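Response regulator aspartate phosphatase H (Bacillus subtilis, PDB 3Q15) dephosphorylates the sporulation phosphotransferase Spo0F, also acts on the competence regulator ComA, and takes part in separating competence and sporulation in time. Local coordinates at residues Q25-V28 with P29-E32; L168-Y171 with Q172-L176. All coordinates share one frame; numbering follows the deposited sequence.

Both contacts are local and sit at opposite kinds of helix end: contact 1 covers the start of helix 28-41, contact 2 the finish of helix 157-172. Their centres lie 42 Å apart, and the contacts share no helix. Contact 1, at the surface of the N-terminal three-helix bundle, pairs a serine hydroxyl with a carboxylate, beside the first two helical backbone bonds. Contact 2, partly buried in a predicted TPR repeat, instead uses a histidine ring nitrogen on a backbone carbonyl where the regular pattern fades. Each has a hidden side, through Ala-31 in the first and through Leu-168 and Tyr-171 in the second, facing adjacent helices of the chain.

Contact 1. Residues Q25-V28 with P29-E32; sequences QFSV and PDAE
The carboxylate of Asp-30 is met from above its plane, at a tilt, by the hydroxyl of Ser-27: OG donates to OD2 at 2.7 Å, standing 35° out of the carboxylate plane. Ser-27 occupies the N-cap position of helix 28-41, yet its hydroxyl goes to this side chain and caps no backbone N-H. The serine torsion explains the reach, for with OG opposite the backbone N (chi1 -173°) the hydroxyl lies beside the carbonyl carbon, on the helix side. A leucine in place of Asp-30 would probably leave the Ser-27 hydroxyl without its acceptor and remove a negative charge likely to be favoured at a helix start. Backbone bonding begins at once, with Ala-31 N on Ser-27 O (2.9 Å) and Glu-32 N on Val-28 O (2.8 Å). Pro-29 fits this first turn because it has no N-H to satisfy; across the peptide bond its CD lies 3.3 Å from Val-28 CB, a close spacing largely set by the linkage. Val-28 and Glu-32 run side by side, CG1 to CG 3.9 Å, and the glutamate then bends at chi2 so that OE2 bonds to NE2 of His-62. Phe-26, with positive phi, is the C-prime residue of a Schellman motif closing helix 9-24, Ser-27 N bonding back to Met-22 O, and residues 25-27 link that helix to helix 28-41. Ala-31 packs on Trp-19 and Met-22 of helix 9-24 and on Met-65 of helix 49-67, while Phe-26 reaches helix 81-89.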
ATOM      1  N   GLN A  25      21.802  14.524  21.586  1.00 47.59           N
ATOM      2  CA  GLN A  25      23.230  14.366  21.832  1.00 52.49           C
ATOM      3  C   GLN A  25      23.746  15.562  22.620  1.00 54.71           C
ATOM      4  O   GLN A  25      24.953  15.766  22.749  1.00 56.06           O
ATOM      5  CB  GLN A  25      24.001  14.207  20.521  1.00 52.40           C
ATOM      6  CG  GLN A  25      23.653  12.939  19.771  1.00 52.56           C
ATOM      7  CD  GLN A  25      24.432  12.792  18.482  1.00 56.27           C
ATOM      8  OE1 GLN A  25      23.894  12.345  17.471  1.00 57.16           O
ATOM      9  NE2 GLN A  25      25.707  13.158  18.514  1.00 59.66           N
ATOM     10  N   PHE A  26      22.812  16.352  23.139  1.00 53.69           N
ATOM     11  CA  PHE A  26      23.135  17.474  24.015  1.00 54.42           C
ATOM     12  C   PHE A  26      24.212  18.393  23.446  1.00 56.20           C
ATOM     13  O   PHE A  26      25.139  18.786  24.155  1.00 57.03           O
ATOM     14  CB  PHE A  26      23.556  16.966  25.396  1.00 54.17           C
ATOM     15  CG  PHE A  26      22.473  16.229  26.124  1.00 52.38           C
ATOM     16  CD1 PHE A  26      21.664  16.886  27.034  1.00 51.72           C
ATOM     17  CD2 PHE A  26      22.259  14.881  25.895  1.00 51.31           C
ATOM     18  CE1 PHE A  26      20.664  16.211  27.704  1.00 51.62           C
ATOM     19  CE2 PHE A  26      21.259  14.201  26.564  1.00 49.87           C
ATOM     20  CZ  PHE A  26      20.462  14.866  27.468  1.00 49.59           C
ATOM     21  N   SER A  27      24.088  18.732  22.167  1.00 53.30           N
ATOM     22  CA  SER A  27      25.001  19.684  21.549  1.00 55.68           C
ATOM     23  C   SER A  27      24.330  21.046  21.456  1.00 52.04           C
ATOM     24  O   SER A  27      23.625  21.332  20.490  1.00 48.61           O
ATOM     25  CB  SER A  27      25.424  19.210  20.159  1.00 59.36           C
ATOM     26  OG  SER A  27      26.435  20.053  19.626  1.00 63.04           O
ATOM     27  N   VAL A  28      24.549  21.883  22.463  1.00 52.68           N
ATOM     28  CA  VAL A  28      23.870  23.174  22.538  1.00 55.74           C
ATOM     29  C   VAL A  28      24.144  24.089  21.334  1.00 58.51           C
ATOM     30  O   VAL A  28      23.205  24.600  20.721  1.00 56.78           O
ATOM     31  CB  VAL A  28      24.177  23.905  23.865  1.00 60.24           C
ATOM     32  CG1 VAL A  28      23.457  25.244  23.918  1.00 61.14           C
ATOM     33  CG2 VAL A  28      23.773  23.038  25.045  1.00 59.71           C
ATOM     34  N   PRO A  29      25.426  24.293  20.988  1.00 62.72           N
ATOM     35  CA  PRO A  29      25.754  25.156  19.846  1.00 64.18           C
ATOM     36  C   PRO A  29      24.999  24.757  18.579  1.00 59.85           C
ATOM     37  O   PRO A  29      24.362  25.599  17.950  1.00 60.17           O
ATOM     38  CB  PRO A  29      27.255  24.925  19.660  1.00 67.99           C
ATOM     39  CG  PRO A  29      27.742  24.573  21.022  1.00 69.88           C
ATOM     40  CD  PRO A  29      26.635  23.756  21.635  1.00 66.89           C
ATOM     41  N   ASP A  30      25.069  23.483  18.213  1.00 57.48           N
ATOM     42  CA  ASP A  30      24.381  22.997  17.021  1.00 55.46           C
ATOM     43  C   ASP A  30      22.860  23.144  17.131  1.00 54.38           C
ATOM     44  O   ASP A  30      22.206  23.622  16.201  1.00 52.16           O
ATOM     45  CB  ASP A  30      24.760  21.543  16.743  1.00 56.30           C
ATOM     46  CG  ASP A  30      26.234  21.379  16.422  1.00 62.49           C
ATOM     47  OD1 ASP A  30      26.751  22.158  15.588  1.00 66.97           O
ATOM     48  OD2 ASP A  30      26.879  20.482  17.008  1.00 60.57           O
ATOM     49  N   ALA A  31      22.303  22.737  18.268  1.00 51.91           N
ATOM     50  CA  ALA A  31      20.865  22.849  18.487  1.00 49.64           C
ATOM     51  C   ALA A  31      20.388  24.293  18.334  1.00 53.03           C
ATOM     52  O   ALA A  31      19.329  24.544  17.761  1.00 56.03           O
ATOM     53  CB  ALA A  31      20.482  22.300  19.857  1.00 43.09           C
ATOM     54  N   GLU A  32      21.175  25.238  18.840  1.00 50.19           N
ATOM     55  CA  GLU A  32      20.817  26.649  18.752  1.00 54.48           C
ATOM     56  C   GLU A  32      20.814  27.136  17.303  1.00 55.18           C
ATOM     57  O   GLU A  32      19.909  27.858  16.883  1.00 55.32           O
ATOM     58  CB  GLU A  32      21.755  27.505  19.606  1.00 59.89           C
ATOM     59  CG  GLU A  32      21.604  27.290  21.107  1.00 63.59           C
ATOM     60  CD  GLU A  32      20.254  27.746  21.639  1.00 67.46           C
ATOM     61  OE1 GLU A  32      19.484  28.372  20.879  1.00 69.25           O
ATOM     62  OE2 GLU A  32      19.960  27.478  22.822  1.00 67.68           O
TER

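Contact 2. Residues L168-Y171 with Q172-L176; sequences LDIY and QNHPL
The carbonyl oxygen of Ile-170 is gripped twice: His-174 ND1 donates to it at 2.8 Å with an N-H...O angle of 161°, and Asn-173 N adds a weak bond at 3.1 Å. This is the C-terminal end of helix 157-172, in the second of the predicted TPR repeats, where the histidine side chain supplies a donor as the helical backbone pattern runs out. The fading can be followed bond by bond. Gln-172 N still makes a regular four-residue bond to Leu-168 O (2.9 Å). Asn-173 N splits between two weak bonds, the one to Ile-170 O and a longer one, 3.4 Å, to Asp-169 O. His-174 N then turns back only three residues, to Tyr-171 O (2.9 Å), approaching from well above that carbonyl plane, and Pro-175 follows with no N-H to offer. The imidazole takes part through its edge, the Ile-170 oxygen lying just 11° out of the ring plane. Its chi1 of -61° sets CG beside the backbone N, and the turn of the ring about CB-CG then brings ND1 to the Ile-170 oxygen; the ND1 bond should restrict the ring's turning. Alongside it, Ile-170 CG2 comes within 4.0 Å of CE1. The inward side is held by Tyr-171, which packs on Phe-145 of helix 137-153 and Ser-184 of helix 178-194 and bonds through OH to Glu-142. Gln-172 crosses Leu-168 at a slant: its CG rests 3.2 Å from the Leu-168 O, and beyond it NE2 of the extended chain lies 3.7 Å from Leu-168 CG.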
ATOM      1  N   LEU A 168     -12.591   8.199   7.790  1.00 60.82           N
ATOM      2  CA  LEU A 168     -14.022   8.500   7.727  1.00 62.45           C
ATOM      3  C   LEU A 168     -14.806   7.887   8.888  1.00 69.14           C
ATOM      4  O   LEU A 168     -15.757   8.486   9.390  1.00 69.50           O
ATOM      5  CB  LEU A 168     -14.614   8.037   6.394  1.00 58.85           C
ATOM      6  CG  LEU A 168     -16.088   8.383   6.163  1.00 61.77           C
ATOM      7  CD1 LEU A 168     -16.279   9.892   6.080  1.00 59.80           C
ATOM      8  CD2 LEU A 168     -16.607   7.704   4.909  1.00 58.74           C
ATOM      9  N   ASP A 169     -14.408   6.688   9.300  1.00 70.74           N
ATOM     10  CA  ASP A 169     -15.051   6.013  10.418  1.00 73.85           C
ATOM     11  C   ASP A 169     -14.989   6.875  11.669  1.00 75.65           C
ATOM     12  O   ASP A 169     -16.007   7.113  12.319  1.00 79.61           O
ATOM     13  CB  ASP A 169     -14.383   4.666  10.691  1.00 78.15           C
ATOM     14  CG  ASP A 169     -15.138   3.507  10.078  1.00 85.26           C
ATOM     15  OD1 ASP A 169     -15.882   3.732   9.100  1.00 88.30           O
ATOM     16  OD2 ASP A 169     -14.990   2.370  10.574  1.00 87.91           O
ATOM     17  N   ILE A 170     -13.786   7.336  11.998  1.00 68.71           N
ATOM     18  CA  ILE A 170     -13.568   8.154  13.183  1.00 69.72           C
ATOM     19  C   ILE A 170     -14.265   9.505  13.066  1.00 71.94           C
ATOM     20  O   ILE A 170     -14.821  10.015  14.038  1.00 75.90           O
ATOM     21  CB  ILE A 170     -12.068   8.382  13.437  1.00 65.40           C
ATOM     22  CG1 ILE A 170     -11.344   7.042  13.547  1.00 65.97           C
ATOM     23  CG2 ILE A 170     -11.866   9.211  14.691  1.00 67.74           C
ATOM     24  CD1 ILE A 170      -9.873   7.170  13.833  1.00 66.77           C
ATOM     25  N   TYR A 171     -14.231  10.078  11.869  1.00 68.50           N
ATOM     26  CA  TYR A 171     -14.842  11.379  11.629  1.00 69.72           C
ATOM     27  C   TYR A 171     -16.354  11.349  11.824  1.00 73.78           C
ATOM     28  O   TYR A 171     -16.940  12.292  12.356  1.00 73.29           O
ATOM     29  CB  TYR A 171     -14.501  11.875  10.223  1.00 65.51           C
ATOM     30  CG  TYR A 171     -13.076  12.359  10.081  1.00 64.94           C
ATOM     31  CD1 TYR A 171     -12.482  13.123  11.074  1.00 66.38           C
ATOM     32  CD2 TYR A 171     -12.327  12.049   8.954  1.00 59.09           C
ATOM     33  CE1 TYR A 171     -11.180  13.570  10.949  1.00 66.01           C
ATOM     34  CE2 TYR A 171     -11.026  12.490   8.821  1.00 61.95           C
ATOM     35  CZ  TYR A 171     -10.455  13.250   9.821  1.00 65.93           C
ATOM     36  OH  TYR A 171      -9.154  13.691   9.689  1.00 65.59           O
ATOM     37  N   GLN A 172     -16.982  10.263  11.384  1.00 73.16           N
ATOM     38  CA  GLN A 172     -18.423  10.113  11.524  1.00 78.85           C
ATOM     39  C   GLN A 172     -18.831   9.964  12.988  1.00 85.51           C
ATOM     40  O   GLN A 172     -19.961  10.276  13.352  1.00 86.89           O
ATOM     41  CB  GLN A 172     -18.934   8.933  10.689  1.00 75.95           C
ATOM     42  CG  GLN A 172     -18.864   9.172   9.184  1.00 68.86           C
ATOM     43  CD  GLN A 172     -19.331   7.973   8.378  1.00 71.19           C
ATOM     44  OE1 GLN A 172     -19.401   6.856   8.891  1.00 75.34           O
ATOM     45  NE2 GLN A 172     -19.657   8.201   7.108  1.00 66.97           N
ATOM     46  N   ASN A 173     -17.907   9.498  13.824  1.00 88.83           N
ATOM     47  CA  ASN A 173     -18.153   9.414  15.260  1.00 92.87           C
ATOM     48  C   ASN A 173     -18.065  10.782  15.923  1.00 90.54           C
ATOM     49  O   ASN A 173     -18.420  10.944  17.090  1.00 94.76           O
ATOM     50  CB  ASN A 173     -17.179   8.442  15.930  1.00 98.20           C
ATOM     51  CG  ASN A 173     -17.654   7.005  15.865  1.00105.06           C
ATOM     52  OD1 ASN A 173     -18.830   6.741  15.619  1.00110.61           O
ATOM     53  ND2 ASN A 173     -16.743   6.067  16.099  1.00105.75           N
ATOM     54  N   HIS A 174     -17.584  11.763  15.167  1.00 63.95           N
ATOM     55  CA  HIS A 174     -17.478  13.133  15.652  1.00 68.27           C
ATOM     56  C   HIS A 174     -18.172  14.078  14.680  1.00 68.50           C
ATOM     57  O   HIS A 174     -17.533  14.639  13.795  1.00 66.30           O
ATOM     58  CB  HIS A 174     -16.010  13.532  15.810  1.00 68.36           C
ATOM     59  CG  HIS A 174     -15.257  12.687  16.791  1.00 69.00           C
ATOM     60  ND1 HIS A 174     -14.605  11.528  16.424  1.00 63.84           N
ATOM     61  CD2 HIS A 174     -15.067  12.824  18.120  1.00 72.11           C
ATOM     62  CE1 HIS A 174     -14.037  10.994  17.490  1.00 63.64           C
ATOM     63  NE2 HIS A 174     -14.300  11.757  18.533  1.00 71.34           N
ATOM     64  N   PRO A 175     -19.489  14.258  14.851  1.00 70.33           N
ATOM     65  CA  PRO A 175     -20.348  15.037  13.952  1.00 71.53           C
ATOM     66  C   PRO A 175     -19.843  16.454  13.695  1.00 70.50           C
ATOM     67  O   PRO A 175     -20.215  17.057  12.689  1.00 69.66           O
ATOM     68  CB  PRO A 175     -21.681  15.080  14.699  1.00 74.39           C
ATOM     69  CG  PRO A 175     -21.669  13.852  15.542  1.00 74.88           C
ATOM     70  CD  PRO A 175     -20.248  13.680  15.972  1.00 72.86           C
ATOM     71  N   LEU A 176     -19.013  16.981  14.587  1.00 70.24           N
ATOM     72  CA  LEU A 176     -18.490  18.332  14.415  1.00 69.88           C
ATOM     73  C   LEU A 176     -17.424  18.398  13.314  1.00 67.91           C
ATOM     74  O   LEU A 176     -17.112  19.473  12.800  1.00 71.36           O
ATOM     75  CB  LEU A 176     -17.936  18.861  15.741  1.00 73.09           C
ATOM     76  CG  LEU A 176     -18.928  18.935  16.910  1.00 79.12           C
ATOM     77  CD1 LEU A 176     -18.228  19.342  18.199  1.00 83.18           C
ATOM     78  CD2 LEU A 176     -20.079  19.885  16.603  1.00 79.68           C
TER